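Local coordinates for protein Agap007691-pb (Anopheles gambiae, PDB 5C98) that is of unknown function but belongs to the serpin family, whose members typically inhibit serine proteases, at residues A[33-38]-A[247-252]; A[195-200]-A[370-375]; A[276-281]-A[352-357]. One frame throughout, in Å; residues are numbered along the deposited sequence. Where two conformers were deposited one is given.

From the N terminus, the chain leaves helix 15-32 through the loop 33-38, and contact 1 closes a long loop by bringing it against the start of helix 250-256. Contact 2 opens before that loop is shut, at 195-200, and closes near the C terminus at 370-375, so the two cross. Contact 3 (276-281 with 352-357) begins after contact 1 has closed and lies wholly within the span of contact 2. Physically they are joined by strands 354-360 and 366-372, antiparallel neighbours: Phe-372 N bonds Phe-354 O, Leu-250 packs on Phe-354, and Asn-38 OD1 accepts from the backbone N of both Ser-373 and Lys-374.

Contact 1 (A[33-38]-A[247-252]); sequences YDEKCN and GTELRQ
The N-terminal turn of helix 250-256, on the surface of the serpin fold, meets the loop after helix 15-32 chiefly through Arg-251, which lies against Tyr-33 and Glu-35. The aliphatic stem of Arg-251 does the packing: its CG comes to 3.9 Å from CE2 of Tyr-33, at the ring edge and in the ring plane. Tyr-33 OH continues to Leu-250, 3.8 Å from its CG, a van der Waals contact. Glu-35 follows in a type I turn, Asp-34 to Cys-37, which also contains an Asx turn, Asp-34 OD1 accepting from Lys-36 N. The Glu-35 carboxylate forms a salt bridge with Arg-251, whose chain bends at CG-CD (chi3 66°) and brings NH1 round to OE1. Glu-35 OE1 sits at the guanidinium edge, yet the two planes stand 80° apart and the N-H...O angle is only 127°, so the hydrogen bond from Arg-251 NH1 to Glu-35 OE1 is weak, and its 2.5 Å length is doubtful. Glu-249, at the N-cap position, places OE1 only 4.2 Å from Glu-35 OE1. One water joins these like charges, donating to Glu-35 OE1 (2.8 Å) and Glu-249 OE1 (2.9 Å) while accepting from Arg-251 N (3.1 Å).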
loop_
_atom_site.group_PDB
_atom_site.type_symbol
_atom_site.label_atom_id
_atom_site.label_comp_id
_atom_site.label_asym_id
_atom_site.label_seq_id
_atom_site.Cartn_x
_atom_site.Cartn_y
_atom_site.Cartn_z
ATOM N N TYR A 33 -2.052 11.091 -3.790
ATOM C CA TYR A 33 -0.782 11.784 -3.640
ATOM C C TYR A 33 -1.025 13.219 -3.228
ATOM O O TYR A 33 -1.892 13.903 -3.778
ATOM C CB TYR A 33 -0.017 11.776 -4.959
ATOM C CG TYR A 33 1.195 12.655 -5.020
ATOM C CD1 TYR A 33 2.334 12.355 -4.291
ATOM C CD2 TYR A 33 1.221 13.769 -5.842
ATOM C CE1 TYR A 33 3.442 13.160 -4.364
ATOM C CE2 TYR A 33 2.321 14.559 -5.944
ATOM C CZ TYR A 33 3.456 14.258 -5.216
ATOM O OH TYR A 33 4.564 15.073 -5.324
ATOM N N ASP A 34 -0.241 13.674 -2.253
ATOM C CA ASP A 34 -0.224 15.063 -1.812
ATOM C C ASP A 34 1.249 15.443 -1.759
ATOM O O ASP A 34 2.017 14.831 -1.003
ATOM C CB ASP A 34 -0.892 15.182 -0.446
ATOM C CG ASP A 34 -0.877 16.602 0.116
ATOM O OD1 ASP A 34 -0.066 17.476 -0.304
ATOM O OD2 ASP A 34 -1.714 16.843 1.010
ATOM N N GLU A 35 1.664 16.376 -2.615
ATOM C CA GLU A 35 3.090 16.679 -2.737
ATOM C C GLU A 35 3.702 17.125 -1.418
ATOM O O GLU A 35 4.922 17.028 -1.261
ATOM C CB GLU A 35 3.381 17.680 -3.869
ATOM C CG GLU A 35 2.885 19.081 -3.639
ATOM C CD GLU A 35 3.177 20.022 -4.799
ATOM O OE1 GLU A 35 3.802 19.613 -5.807
ATOM O OE2 GLU A 35 2.793 21.201 -4.697
ATOM N N LYS A 36 2.882 17.576 -0.464
ATOM C CA LYS A 36 3.374 18.074 0.817
ATOM C C LYS A 36 3.615 16.976 1.841
ATOM O O LYS A 36 4.209 17.258 2.886
ATOM C CB LYS A 36 2.378 19.102 1.368
ATOM C CG LYS A 36 2.264 20.304 0.469
ATOM N N CYS A 37 3.225 15.737 1.553
ATOM C CA CYS A 37 3.223 14.642 2.516
ATOM C C CYS A 37 3.981 13.443 1.975
ATOM O O CYS A 37 4.156 13.287 0.763
ATOM C CB CYS A 37 1.796 14.138 2.762
ATOM S SG CYS A 37 0.665 15.438 3.294
ATOM N N ASN A 38 4.401 12.569 2.884
ATOM C CA ASN A 38 4.910 11.261 2.511
ATOM C C ASN A 38 3.728 10.310 2.440
ATOM O O ASN A 38 2.696 10.531 3.076
ATOM C CB ASN A 38 5.967 10.757 3.494
ATOM C CG ASN A 38 7.181 11.629 3.512
ATOM O OD1 ASN A 38 7.415 12.367 2.571
ATOM N ND2 ASN A 38 7.958 11.577 4.602
ATOM N N GLY A 247 14.864 20.507 -12.351
ATOM C CA GLY A 247 13.896 21.343 -13.025
ATOM C C GLY A 247 12.543 20.707 -13.238
ATOM O O GLY A 247 11.710 21.278 -13.953
ATOM N N THR A 248 12.305 19.526 -12.670
ATOM C CA THR A 248 11.036 18.829 -12.805
ATOM C C THR A 248 10.521 18.496 -11.419
ATOM O O THR A 248 11.266 17.988 -10.578
ATOM C CB THR A 248 11.217 17.529 -13.592
ATOM O OG1 THR A 248 11.842 17.823 -14.847
ATOM C CG2 THR A 248 9.894 16.841 -13.836
ATOM N N GLU A 249 9.245 18.777 -11.198
ATOM C CA GLU A 249 8.584 18.506 -9.932
ATOM C C GLU A 249 8.168 17.037 -9.855
ATOM O O GLU A 249 7.777 16.439 -10.854
ATOM C CB GLU A 249 7.306 19.349 -9.853
ATOM C CG GLU A 249 7.488 20.854 -9.782
ATOM C CD GLU A 249 7.992 21.293 -8.445
ATOM O OE1 GLU A 249 7.551 20.710 -7.425
ATOM O OE2 GLU A 249 8.833 22.208 -8.410
ATOM N N LEU A 250 8.244 16.460 -8.659
ATOM C CA LEU A 250 7.770 15.097 -8.465
ATOM C C LEU A 250 6.319 14.954 -8.888
ATOM O O LEU A 250 5.948 13.946 -9.473
ATOM C CB LEU A 250 7.999 14.652 -7.028
ATOM C CG LEU A 250 7.512 13.229 -6.746
ATOM C CD1 LEU A 250 8.250 12.184 -7.593
ATOM C CD2 LEU A 250 7.664 12.899 -5.265
ATOM N N ARG A 251 5.489 15.974 -8.654
ATOM C CA ARG A 251 4.081 15.868 -9.034
ATOM C C ARG A 251 3.927 15.561 -10.516
ATOM O O ARG A 251 2.987 14.853 -10.914
ATOM C CB ARG A 251 3.353 17.161 -8.709
ATOM C CG ARG A 251 1.862 17.108 -8.879
ATOM C CD ARG A 251 1.256 18.461 -8.529
ATOM N NE ARG A 251 1.687 19.487 -9.479
ATOM C CZ ARG A 251 2.721 20.308 -9.310
ATOM N NH1 ARG A 251 3.464 20.260 -8.212
ATOM N NH2 ARG A 251 3.016 21.187 -10.254
ATOM N N GLN A 252 4.833 16.072 -11.354
ATOM C CA GLN A 252 4.732 15.783 -12.780
ATOM C C GLN A 252 4.944 14.299 -13.068
ATOM O O GLN A 252 4.258 13.715 -13.910
ATOM C CB GLN A 252 5.749 16.621 -13.557
ATOM C CG GLN A 252 5.584 16.524 -15.057
ATOM C CD GLN A 252 6.681 17.247 -15.811
ATOM O OE1 GLN A 252 7.071 18.361 -15.455
ATOM N NE2 GLN A 252 7.190 16.611 -16.858
HETATM O O HOH W 1 6.101 18.291 -6.742
#

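Contact 2 (A[195-200]-A[370-375]); sequences FQFINA and GNFSKY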
loop_
_atom_site.group_PDB
_atom_site.type_symbol
_atom_site.label_atom_id
_atom_site.label_comp_id
_atom_site.label_asym_id
_atom_site.label_seq_id
_atom_site.Cartn_x
_atom_site.Cartn_y
_atom_site.Cartn_z
ATOM N N PHE A 195 18.904 17.005 1.999
ATOM C CA PHE A 195 17.841 16.456 1.161
ATOM C C PHE A 195 16.845 17.581 0.941
ATOM O O PHE A 195 16.481 18.280 1.887
ATOM C CB PHE A 195 17.151 15.257 1.846
ATOM C CG PHE A 195 16.136 14.568 0.984
ATOM C CD1 PHE A 195 14.839 15.004 0.963
ATOM C CD2 PHE A 195 16.478 13.475 0.205
ATOM C CE1 PHE A 195 13.890 14.391 0.168
ATOM C CE2 PHE A 195 15.534 12.861 -0.594
ATOM C CZ PHE A 195 14.258 13.306 -0.606
ATOM N N GLN A 196 16.414 17.778 -0.297
ATOM C CA GLN A 196 15.589 18.935 -0.656
ATOM C C GLN A 196 14.127 18.640 -0.339
ATOM O O GLN A 196 13.283 18.507 -1.218
ATOM C CB GLN A 196 15.765 19.310 -2.130
ATOM C CG GLN A 196 17.151 19.727 -2.550
ATOM C CD GLN A 196 17.196 20.460 -3.893
ATOM O OE1 GLN A 196 16.173 20.646 -4.576
ATOM N NE2 GLN A 196 18.392 20.901 -4.265
ATOM N N PHE A 197 13.826 18.578 0.958
ATOM C CA PHE A 197 12.460 18.327 1.383
ATOM C C PHE A 197 11.566 19.483 0.964
ATOM O O PHE A 197 11.977 20.645 0.984
ATOM C CB PHE A 197 12.385 18.192 2.898
ATOM C CG PHE A 197 13.080 16.976 3.446
ATOM C CD1 PHE A 197 12.484 15.720 3.372
ATOM C CD2 PHE A 197 14.293 17.088 4.083
ATOM C CE1 PHE A 197 13.113 14.609 3.906
ATOM C CE2 PHE A 197 14.902 15.978 4.637
ATOM C CZ PHE A 197 14.319 14.747 4.545
ATOM N N ILE A 198 10.316 19.164 0.621
ATOM C CA ILE A 198 9.389 20.210 0.195
ATOM C C ILE A 198 9.169 21.240 1.303
ATOM O O ILE A 198 9.024 22.428 1.018
ATOM C CB ILE A 198 8.070 19.591 -0.323
ATOM C CG1 ILE A 198 7.198 20.661 -1.014
ATOM C CG2 ILE A 198 7.282 18.933 0.805
ATOM C CD1 ILE A 198 6.115 20.071 -1.880
ATOM N N ASN A 199 9.178 20.808 2.571
ATOM C CA ASN A 199 8.940 21.673 3.721
ATOM C C ASN A 199 10.221 22.127 4.408
ATOM O O ASN A 199 10.145 22.862 5.399
ATOM C CB ASN A 199 8.046 20.959 4.749
ATOM C CG ASN A 199 8.685 19.696 5.323
ATOM O OD1 ASN A 199 9.377 18.967 4.623
ATOM N ND2 ASN A 199 8.450 19.436 6.603
ATOM N N ALA A 200 11.396 21.700 3.927
ATOM C CA ALA A 200 12.677 21.988 4.572
ATOM C C ALA A 200 13.794 21.740 3.562
ATOM O O ALA A 200 14.527 20.748 3.666
ATOM C CB ALA A 200 12.842 21.107 5.814
ATOM N N GLY A 370 4.444 4.800 -3.249
ATOM C CA GLY A 370 4.495 5.933 -2.351
ATOM C C GLY A 370 5.508 6.950 -2.799
ATOM O O GLY A 370 6.031 6.893 -3.919
ATOM N N ASN A 371 5.728 7.929 -1.923
ATOM C CA ASN A 371 6.681 8.995 -2.186
ATOM C C ASN A 371 7.335 9.411 -0.886
ATOM O O ASN A 371 6.764 9.252 0.195
ATOM C CB ASN A 371 6.008 10.197 -2.848
ATOM C CG ASN A 371 5.060 10.916 -1.928
ATOM O OD1 ASN A 371 3.935 10.486 -1.742
ATOM N ND2 ASN A 371 5.495 12.043 -1.374
ATOM N N PHE A 372 8.558 9.925 -1.010
ATOM C CA PHE A 372 9.314 10.487 0.089
ATOM C C PHE A 372 9.678 11.913 -0.288
ATOM O O PHE A 372 10.512 12.149 -1.171
ATOM C CB PHE A 372 10.546 9.629 0.388
ATOM C CG PHE A 372 11.270 10.066 1.609
ATOM C CD1 PHE A 372 10.722 9.829 2.837
ATOM C CD2 PHE A 372 12.455 10.779 1.528
ATOM C CE1 PHE A 372 11.351 10.267 4.003
ATOM C CE2 PHE A 372 13.096 11.210 2.693
ATOM C CZ PHE A 372 12.548 10.972 3.898
ATOM N N SER A 373 9.027 12.869 0.384
ATOM C CA SER A 373 9.109 14.283 0.067
ATOM C C SER A 373 9.273 15.189 1.273
ATOM O O SER A 373 9.769 16.304 1.098
ATOM C CB SER A 373 7.841 14.718 -0.648
ATOM O OG SER A 373 7.676 13.938 -1.804
ATOM N N LYS A 374 8.822 14.784 2.466
ATOM C CA LYS A 374 8.611 15.661 3.607
ATOM C C LYS A 374 9.547 15.290 4.749
ATOM O O LYS A 374 9.763 14.098 5.037
ATOM C CB LYS A 374 7.152 15.534 4.074
ATOM C CG LYS A 374 6.823 16.438 5.262
ATOM C CD LYS A 374 5.406 16.273 5.772
ATOM C CE LYS A 374 5.166 17.125 7.004
ATOM N NZ LYS A 374 3.825 16.874 7.582
ATOM N N TYR A 375 10.085 16.326 5.395
ATOM C CA TYR A 375 10.898 16.149 6.584
ATOM C C TYR A 375 10.000 16.051 7.814
ATOM O O TYR A 375 9.235 16.981 8.114
ATOM C CB TYR A 375 11.868 17.312 6.763
ATOM C CG TYR A 375 12.653 17.158 8.027
ATOM C CD1 TYR A 375 13.478 16.053 8.218
ATOM C CD2 TYR A 375 12.570 18.096 9.026
ATOM C CE1 TYR A 375 14.199 15.894 9.380
ATOM C CE2 TYR A 375 13.301 17.957 10.202
ATOM C CZ TYR A 375 14.103 16.850 10.375
ATOM O OH TYR A 375 14.816 16.740 11.559
#
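Asn-199 OD1 accepts from Tyr-375 N at 2.8 Å, the N-H...O angle being 170° and the donor lying in the carbonyl plane on a lone pair. The same amide donates ND2 to Tyr-375 O at 3.0 Å, again in plane, so one side chain grips both backbone polar atoms of one residue and its rotation is fixed. CG of Asn-199 stands between its backbone N and carbonyl carbon (chi1 62°), which turns the amide to that backbone. A third bond, Ile-198 N to Ser-373 O at 3.0 Å, binds the backbones directly. The rings of Phe-195, Phe-197, Phe-372 and Tyr-375 form an aromatic cluster beside these bonds. Phe-197 is sandwiched: CB of Tyr-375 makes a CH-pi contact 3.6 Å from the centroid of the Phe-197 ring, and CD1 of Phe-195 lies over the opposite face, 3.3 Å above the plane. Phe-372 turns its edge to the face of Phe-195, with centroids 5.4 Å apart and planes at 63°, and its CE2 also approaches CE1 of Phe-197 at 3.6 Å. The paired Asn-199 bonds and the aromatic cluster together fasten the loop between strands 191-194 and 204-219 to the end of strand 366-372, the C-terminal strand of this serpin fold.

Contact 3 (A[276-281]-A[352-357]); sequences LKLPKF and RPFMFL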
loop_
_atom_site.group_PDB
_atom_site.type_symbol
_atom_site.label_atom_id
_atom_site.label_comp_id
_atom_site.label_asym_id
_atom_site.label_seq_id
_atom_site.Cartn_x
_atom_site.Cartn_y
_atom_site.Cartn_z
ATOM N N LEU A 276 25.350 5.396 -5.814
ATOM C CA LEU A 276 23.996 5.502 -5.299
ATOM C C LEU A 276 24.008 6.215 -3.955
ATOM O O LEU A 276 24.762 5.837 -3.055
ATOM C CB LEU A 276 23.422 4.089 -5.152
ATOM C CG LEU A 276 21.999 3.891 -4.640
ATOM C CD1 LEU A 276 21.006 4.518 -5.564
ATOM C CD2 LEU A 276 21.725 2.415 -4.499
ATOM N N LYS A 277 23.150 7.222 -3.818
ATOM C CA LYS A 277 22.901 7.893 -2.559
ATOM C C LYS A 277 21.406 7.948 -2.336
ATOM O O LYS A 277 20.653 8.251 -3.256
ATOM C CB LYS A 277 23.486 9.289 -2.518
ATOM C CG LYS A 277 24.996 9.278 -2.530
ATOM C CD LYS A 277 25.509 10.673 -2.357
ATOM C CE LYS A 277 26.968 10.709 -1.977
ATOM N NZ LYS A 277 27.351 12.080 -1.538
ATOM N N LEU A 278 20.988 7.630 -1.104
ATOM C CA LEU A 278 19.565 7.520 -0.768
ATOM C C LEU A 278 19.458 7.861 0.710
ATOM O O LEU A 278 20.269 7.366 1.496
ATOM C CB LEU A 278 19.112 6.065 -0.984
ATOM C CG LEU A 278 17.651 5.656 -0.852
ATOM C CD1 LEU A 278 16.849 6.132 -2.052
ATOM C CD2 LEU A 278 17.517 4.141 -0.734
ATOM N N PRO A 279 18.494 8.670 1.145
ATOM C CA PRO A 279 18.302 8.816 2.594
ATOM C C PRO A 279 17.980 7.481 3.250
ATOM O O PRO A 279 17.330 6.615 2.660
ATOM C CB PRO A 279 17.127 9.794 2.710
ATOM C CG PRO A 279 16.431 9.706 1.416
ATOM C CD PRO A 279 17.461 9.391 0.384
ATOM N N LYS A 280 18.466 7.309 4.485
ATOM C CA LYS A 280 18.039 6.187 5.319
ATOM C C LYS A 280 16.650 6.555 5.817
ATOM O O LYS A 280 16.508 7.306 6.777
ATOM C CB LYS A 280 19.017 5.986 6.473
ATOM C CG LYS A 280 18.775 4.731 7.258
ATOM C CD LYS A 280 19.713 4.638 8.453
ATOM C CE LYS A 280 19.253 3.559 9.417
ATOM N NZ LYS A 280 19.863 2.237 9.123
ATOM N N PHE A 281 15.604 6.052 5.158
ATOM C CA PHE A 281 14.270 6.577 5.368
ATOM C C PHE A 281 13.299 5.456 5.681
ATOM O O PHE A 281 13.557 4.271 5.441
ATOM C CB PHE A 281 13.731 7.394 4.146
ATOM C CG PHE A 281 13.246 6.554 2.989
ATOM C CD1 PHE A 281 14.118 6.024 2.047
ATOM C CD2 PHE A 281 11.891 6.292 2.826
ATOM C CE1 PHE A 281 13.681 5.255 0.997
ATOM C CE2 PHE A 281 11.434 5.513 1.746
ATOM C CZ PHE A 281 12.322 4.985 0.846
ATOM N N ARG A 352 16.375 14.691 -3.548
ATOM C CA ARG A 352 15.168 15.469 -3.753
ATOM C C ARG A 352 14.014 14.493 -3.812
ATOM O O ARG A 352 14.236 13.279 -3.925
ATOM C CB ARG A 352 15.234 16.304 -5.035
ATOM C CG ARG A 352 15.738 15.620 -6.209
ATOM C CD ARG A 352 16.103 16.669 -7.288
ATOM N NE ARG A 352 16.322 16.015 -8.566
ATOM C CZ ARG A 352 17.446 15.388 -8.895
ATOM N NH1 ARG A 352 18.487 15.380 -8.058
ATOM N NH2 ARG A 352 17.565 14.803 -10.057
ATOM N N PRO A 353 12.784 14.966 -3.674
ATOM C CA PRO A 353 11.638 14.060 -3.542
ATOM C C PRO A 353 11.560 13.046 -4.656
ATOM O O PRO A 353 11.780 13.359 -5.834
ATOM C CB PRO A 353 10.437 15.006 -3.566
ATOM C CG PRO A 353 11.004 16.266 -2.929
ATOM C CD PRO A 353 12.395 16.375 -3.466
ATOM N N PHE A 354 11.203 11.821 -4.283
ATOM C CA PHE A 354 11.149 10.732 -5.236
ATOM C C PHE A 354 9.922 9.874 -4.970
ATOM O O PHE A 354 9.331 9.909 -3.881
ATOM C CB PHE A 354 12.438 9.888 -5.195
ATOM C CG PHE A 354 12.759 9.279 -3.843
ATOM C CD1 PHE A 354 12.225 8.080 -3.443
ATOM C CD2 PHE A 354 13.636 9.921 -2.991
ATOM C CE1 PHE A 354 12.567 7.543 -2.180
ATOM C CE2 PHE A 354 13.982 9.405 -1.743
ATOM C CZ PHE A 354 13.458 8.206 -1.347
ATOM N N MET A 355 9.543 9.117 -5.986
ATOM C CA MET A 355 8.480 8.129 -5.915
ATOM C C MET A 355 9.112 6.738 -5.879
ATOM O O MET A 355 10.179 6.503 -6.462
ATOM C CB MET A 355 7.566 8.254 -7.152
ATOM C CG MET A 355 6.486 7.193 -7.295
ATOM S SD MET A 355 5.512 7.623 -8.777
ATOM C CE MET A 355 4.327 6.281 -8.741
ATOM N N PHE A 356 8.447 5.810 -5.191
ATOM C CA PHE A 356 8.903 4.432 -5.160
ATOM C C PHE A 356 7.747 3.485 -5.448
ATOM O O PHE A 356 6.586 3.779 -5.159
ATOM C CB PHE A 356 9.584 4.089 -3.817
ATOM C CG PHE A 356 8.705 4.239 -2.625
ATOM C CD1 PHE A 356 7.839 3.238 -2.245
ATOM C CD2 PHE A 356 8.773 5.394 -1.859
ATOM C CE1 PHE A 356 7.014 3.404 -1.115
ATOM C CE2 PHE A 356 7.976 5.552 -0.738
ATOM C CZ PHE A 356 7.098 4.572 -0.371
ATOM N N LEU A 357 8.072 2.339 -6.033
ATOM C CA LEU A 357 7.109 1.277 -6.327
ATOM C C LEU A 357 7.719 -0.036 -5.877
ATOM O O LEU A 357 8.816 -0.392 -6.323
ATOM C CB LEU A 357 6.774 1.192 -7.822
ATOM C CG LEU A 357 6.215 2.481 -8.408
ATOM C CD1 LEU A 357 7.354 3.355 -8.954
ATOM C CD2 LEU A 357 5.258 2.159 -9.485
#
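Phe-354 points the outer edge of its ring at the face of Phe-281, and the contact is densest at this T-shaped pair. The evidence is geometric: the planes stand at 76°, the centroids are 5.4 Å apart, and CZ of Phe-354 is 3.8 Å from CE1 of Phe-281, over the ring but offset toward its rim. The two side chains come from opposite directions, each with CG placed between its own backbone N and carbonyl carbon (chi1 58° in Phe-354, 77° in Phe-281), which turns the two rings toward each other. Around the same ring end, Pro-279 CG meets Phe-354 CE2 at 4.0 Å near the ring plane, and Leu-278 CD1 approaches CZ of Phe-354 at 4.0 Å from an oblique direction. The packing is slacker at Phe-356, where CE2 comes no nearer than 4.3 Å to CE2 of Phe-281. The backbones stay well apart; the closest CA atoms, those of Leu-278 and Arg-352, are separated by 9.6 Å. On the more exposed flank, Lys-277 and Lys-280 play no part and instead form salt bridges with Glu-193 and Glu-331. All five touching residues are buried, and Phe-372 also meets Phe-281. Segments 276-281 and 352-357 thus meet by apolar side chains alone, consistent with dispersion and the electrostatic preference of an edge-to-face pair, so the contact probably depends on ring fit and orientation rather than polar pairing.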